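Local atomic coordinates of virulence factor (Pectobacterium carotovorum, PDB entry 2W3Y), a protein that acts as a virulence factor of a Drosophila pathogen, is S-palmitoylated and binds to lipid vesicles. Residues I93-S98 with D222-T227; F30-G35 with F70-S75. All coordinates share one frame; numbering follows the deposited sequence.

How the interactions relate
Helices 57-81 and 91-105, which follow each other in the chain, tie the two contacts together. Interaction 2 lays the loop 30-35 on the first of them; interaction 1 sets the second on strand 214-228 of the large mixed sheet. Their centres are 14 Å apart, and they meet chiefly at W94, whose CH2 lies 3.6 Å from S75 OG and whose CZ2 lies 4.0 Å from V33 CG2. The indole thus packs against the same serine and valine that join in interaction 2, while S98, one turn along, faces the strand. A palmitic acid is bound about 12 Å from the side chain of V224, too far for that residue to touch it.

Interaction 1. Residues I93-S98 with D222-T227; sequences IWKEVS and DTVGGT
V224 sends its two methyls up to helix 91-105 as a fork. CG1 carries the closer contact, coming within 3.7 Å of S98 CB and 3.8 Å of S98 OG, while CG2 reaches toward the start of the K95 side chain and stops 4.4 Å from K95 CG. This split follows from a chi1 of 76°, which tucks CG1 between the backbone N and the carbonyl carbon and leaves CG2 anti to the backbone N, beside the carbonyl carbon. The serine hydroxyl, beside its own backbone N (chi1 -55°), is turned back onto its helix: OG bonds to W94 O at 2.9 Å, from 35° out of the carbonyl plane. S98 N binds that same oxygen from the opposite face, so W94 O is gripped twice and the buried hydroxyl has a polar partner. Around the serine, F191 and I193 of the neighbouring strand 185-198 add further apolar contacts. T223, whose side chain points the other way, bonds through OG1 to G112 O on strand 109-121, another neighbour of 214-228 in the sheet. Y91 and N99, one turn before and after K95, also touch V224, and side-chain packing of this kind is that of a helix laid on the face of a mixed beta sheet.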
# COMPACT_ATOMS: atom_id res chain seq x y z
N ILE A 93 14.52 0.22 4.64
CA ILE A 93 14.44 -1.26 4.74
C ILE A 93 13.31 -1.86 3.88
O ILE A 93 13.50 -2.89 3.21
CB ILE A 93 14.36 -1.73 6.20
CG1 ILE A 93 15.61 -1.28 6.98
CG2 ILE A 93 14.14 -3.24 6.28
CD1 ILE A 93 15.51 -1.43 8.48
N TRP A 94 12.15 -1.21 3.91
CA TRP A 94 11.04 -1.51 2.97
C TRP A 94 11.46 -1.37 1.50
O TRP A 94 11.11 -2.20 0.66
CB TRP A 94 9.83 -0.59 3.27
CG TRP A 94 9.12 -0.91 4.57
CD1 TRP A 94 9.49 -0.51 5.82
CD2 TRP A 94 7.91 -1.68 4.73
NE1 TRP A 94 8.59 -1.00 6.76
CE2 TRP A 94 7.62 -1.72 6.11
CE3 TRP A 94 7.06 -2.35 3.84
CZ2 TRP A 94 6.50 -2.40 6.64
CZ3 TRP A 94 5.95 -3.03 4.36
CH2 TRP A 94 5.68 -3.04 5.74
N LYS A 95 12.21 -0.31 1.19
CA LYS A 95 12.70 -0.13 -0.18
C LYS A 95 13.68 -1.25 -0.62
O LYS A 95 13.58 -1.76 -1.73
CB LYS A 95 13.31 1.27 -0.36
CG LYS A 95 13.75 1.58 -1.79
CD LYS A 95 14.26 3.02 -1.92
CE LYS A 95 15.64 3.18 -1.28
NZ LYS A 95 16.14 4.61 -1.35
N GLU A 96 14.62 -1.62 0.26
CA GLU A 96 15.57 -2.72 -0.00
C GLU A 96 14.85 -4.03 -0.36
O GLU A 96 15.24 -4.73 -1.31
CB GLU A 96 16.50 -2.92 1.21
CG GLU A 96 17.53 -4.10 1.12
CD GLU A 96 18.79 -3.77 0.32
OE1 GLU A 96 18.84 -2.69 -0.34
OE2 GLU A 96 19.74 -4.59 0.34
N VAL A 97 13.79 -4.34 0.38
CA VAL A 97 13.03 -5.59 0.20
C VAL A 97 12.18 -5.55 -1.08
O VAL A 97 12.13 -6.54 -1.83
CB VAL A 97 12.19 -5.92 1.48
CG1 VAL A 97 11.17 -7.02 1.22
CG2 VAL A 97 13.11 -6.29 2.68
N SER A 98 11.52 -4.41 -1.34
CA SER A 98 10.78 -4.22 -2.58
C SER A 98 11.65 -4.26 -3.85
O SER A 98 11.22 -4.77 -4.88
CB SER A 98 9.97 -2.90 -2.53
OG SER A 98 9.12 -2.86 -1.39
N ASP A 222 8.59 9.27 -0.17
CA ASP A 222 9.47 8.36 -0.91
C ASP A 222 8.64 7.21 -1.48
O ASP A 222 7.78 6.67 -0.77
CB ASP A 222 10.52 7.77 0.01
CG ASP A 222 11.46 8.80 0.57
OD1 ASP A 222 12.00 9.61 -0.21
OD2 ASP A 222 11.66 8.79 1.81
N THR A 223 8.88 6.84 -2.73
CA THR A 223 8.04 5.87 -3.42
C THR A 223 8.83 4.71 -4.03
O THR A 223 9.96 4.89 -4.53
CB THR A 223 7.11 6.52 -4.51
OG1 THR A 223 7.86 6.91 -5.66
CG2 THR A 223 6.35 7.74 -3.97
N VAL A 224 8.23 3.53 -4.01
CA VAL A 224 8.73 2.34 -4.69
C VAL A 224 7.51 1.48 -5.06
O VAL A 224 6.50 1.48 -4.36
CB VAL A 224 9.80 1.55 -3.87
CG1 VAL A 224 9.18 0.74 -2.75
CG2 VAL A 224 10.66 0.65 -4.78
N GLY A 225 7.60 0.79 -6.19
CA GLY A 225 6.49 -0.00 -6.67
C GLY A 225 6.62 -0.50 -8.09
O GLY A 225 7.59 -0.20 -8.79
N GLY A 226 5.62 -1.27 -8.52
CA GLY A 226 5.58 -1.76 -9.89
C GLY A 226 4.22 -2.30 -10.23
O GLY A 226 3.34 -2.37 -9.38
N THR A 227 4.06 -2.67 -11.49
CA THR A 227 2.83 -3.25 -12.02
C THR A 227 3.02 -4.77 -12.05
O THR A 227 4.03 -5.25 -12.56
CB THR A 227 2.56 -2.73 -13.44
OG1 THR A 227 2.46 -1.30 -13.42
CG2 THR A 227 1.28 -3.32 -14.05

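Interaction 2. Residues F30-G35 with F70-S75; sequences FDIVPG and FVAVAS
S75 swings OG out opposite its backbone N (chi1 -176°), and this carries the hydroxyl off the helix to meet the I32-V33 peptide. I32, with chi1 at 67°, leaves CG2 beside its own backbone N and on the helix side. The hydroxyl accepts a hydrogen bond from V33 N at 3.0 Å, close to straight with an N-H...O angle of 161°. Carbon closes in round it: I32 CB stands 3.4 Å from S75 OG, and V33 CB lies 3.6 Å from the same oxygen. V33 CG2 comes alongside the serine's backbone, to within 3.4 Å of S75 O. OG has a second bond, to Y44 OH, and that phenol also bonds to V33 O, so serine and tyrosine together grip both polar backbone atoms of one loop residue. Here an irregular segment, following helix 9-18 and leading into the short strand 36-37, is held across helix 57-81 by a side chain-to-main chain hydrogen bond together with the packing of I32 and V33. One turn earlier on the helix, I32 CG2 rests over A72, 3.6 Å from A72 O and 4.3 Å from A72 CB. I255, from another loop, touches both I32 and A72 and extends this apolar patch. Just beyond V33, P34 O bonds to Y89 OH and G35 pairs through its backbone with V42, which carries the loop on into the sheet.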
# COMPACT_ATOMS: atom_id res chain seq x y z
N PHE A 30 4.83 -16.05 8.89
CA PHE A 30 5.72 -15.06 9.47
C PHE A 30 4.99 -13.81 9.97
O PHE A 30 4.11 -13.30 9.30
CB PHE A 30 6.84 -14.72 8.49
CG PHE A 30 7.66 -15.92 8.09
CD1 PHE A 30 8.49 -16.57 9.01
CD2 PHE A 30 7.56 -16.44 6.80
CE1 PHE A 30 9.24 -17.70 8.64
CE2 PHE A 30 8.32 -17.56 6.41
CZ PHE A 30 9.15 -18.20 7.34
N ASP A 31 5.36 -13.36 11.17
CA ASP A 31 4.81 -12.11 11.74
C ASP A 31 5.06 -10.92 10.81
O ASP A 31 6.10 -10.84 10.17
CB ASP A 31 5.44 -11.83 13.10
CG ASP A 31 5.02 -12.83 14.16
OD1 ASP A 31 3.97 -13.49 13.98
OD2 ASP A 31 5.74 -12.95 15.19
N ILE A 32 4.09 -10.01 10.74
CA ILE A 32 4.24 -8.79 9.94
C ILE A 32 4.46 -7.59 10.84
O ILE A 32 4.30 -7.70 12.06
CB ILE A 32 3.06 -8.56 8.94
CG1 ILE A 32 1.74 -8.27 9.68
CG2 ILE A 32 2.97 -9.76 7.95
CD1 ILE A 32 0.62 -7.71 8.79
N VAL A 33 4.86 -6.47 10.25
CA VAL A 33 5.11 -5.28 11.01
C VAL A 33 3.77 -4.76 11.54
O VAL A 33 2.83 -4.58 10.76
CB VAL A 33 5.85 -4.23 10.17
CG1 VAL A 33 5.93 -2.87 10.91
CG2 VAL A 33 7.25 -4.76 9.75
N PRO A 34 3.66 -4.56 12.87
CA PRO A 34 2.39 -4.10 13.45
C PRO A 34 1.93 -2.76 12.86
O PRO A 34 2.74 -1.84 12.69
CB PRO A 34 2.72 -3.97 14.95
CG PRO A 34 3.84 -4.97 15.14
CD PRO A 34 4.68 -4.79 13.91
N GLY A 35 0.64 -2.67 12.56
CA GLY A 35 0.09 -1.52 11.85
C GLY A 35 0.19 -0.21 12.62
O GLY A 35 0.38 0.84 12.03
N PHE A 70 1.56 -10.49 -1.48
CA PHE A 70 2.84 -9.81 -1.74
C PHE A 70 3.14 -8.73 -0.69
O PHE A 70 4.27 -8.62 -0.20
CB PHE A 70 2.87 -9.22 -3.15
CG PHE A 70 3.43 -10.17 -4.21
CD1 PHE A 70 4.76 -10.58 -4.17
CD2 PHE A 70 2.61 -10.63 -5.25
CE1 PHE A 70 5.28 -11.44 -5.14
CE2 PHE A 70 3.10 -11.50 -6.23
CZ PHE A 70 4.44 -11.91 -6.18
N VAL A 71 2.12 -7.95 -0.33
CA VAL A 71 2.27 -6.94 0.73
C VAL A 71 2.67 -7.57 2.07
O VAL A 71 3.61 -7.08 2.72
CB VAL A 71 0.98 -6.00 0.86
CG1 VAL A 71 1.08 -5.08 2.10
CG2 VAL A 71 0.81 -5.16 -0.41
N ALA A 72 1.99 -8.66 2.47
CA ALA A 72 2.31 -9.38 3.71
C ALA A 72 3.71 -10.06 3.65
O ALA A 72 4.43 -10.05 4.65
CB ALA A 72 1.22 -10.42 4.06
N VAL A 73 4.07 -10.60 2.49
CA VAL A 73 5.45 -11.14 2.27
C VAL A 73 6.52 -10.05 2.49
O VAL A 73 7.50 -10.28 3.21
CB VAL A 73 5.61 -11.85 0.89
CG1 VAL A 73 7.10 -12.08 0.52
CG2 VAL A 73 4.88 -13.16 0.89
N ALA A 74 6.33 -8.87 1.90
CA ALA A 74 7.29 -7.78 2.06
C ALA A 74 7.38 -7.35 3.54
O ALA A 74 8.47 -7.20 4.11
CB ALA A 74 6.95 -6.61 1.16
N SER A 75 6.22 -7.18 4.16
CA SER A 75 6.13 -6.78 5.56
C SER A 75 6.80 -7.75 6.53
O SER A 75 7.44 -7.32 7.48
CB SER A 75 4.68 -6.57 5.98
OG SER A 75 4.65 -6.08 7.31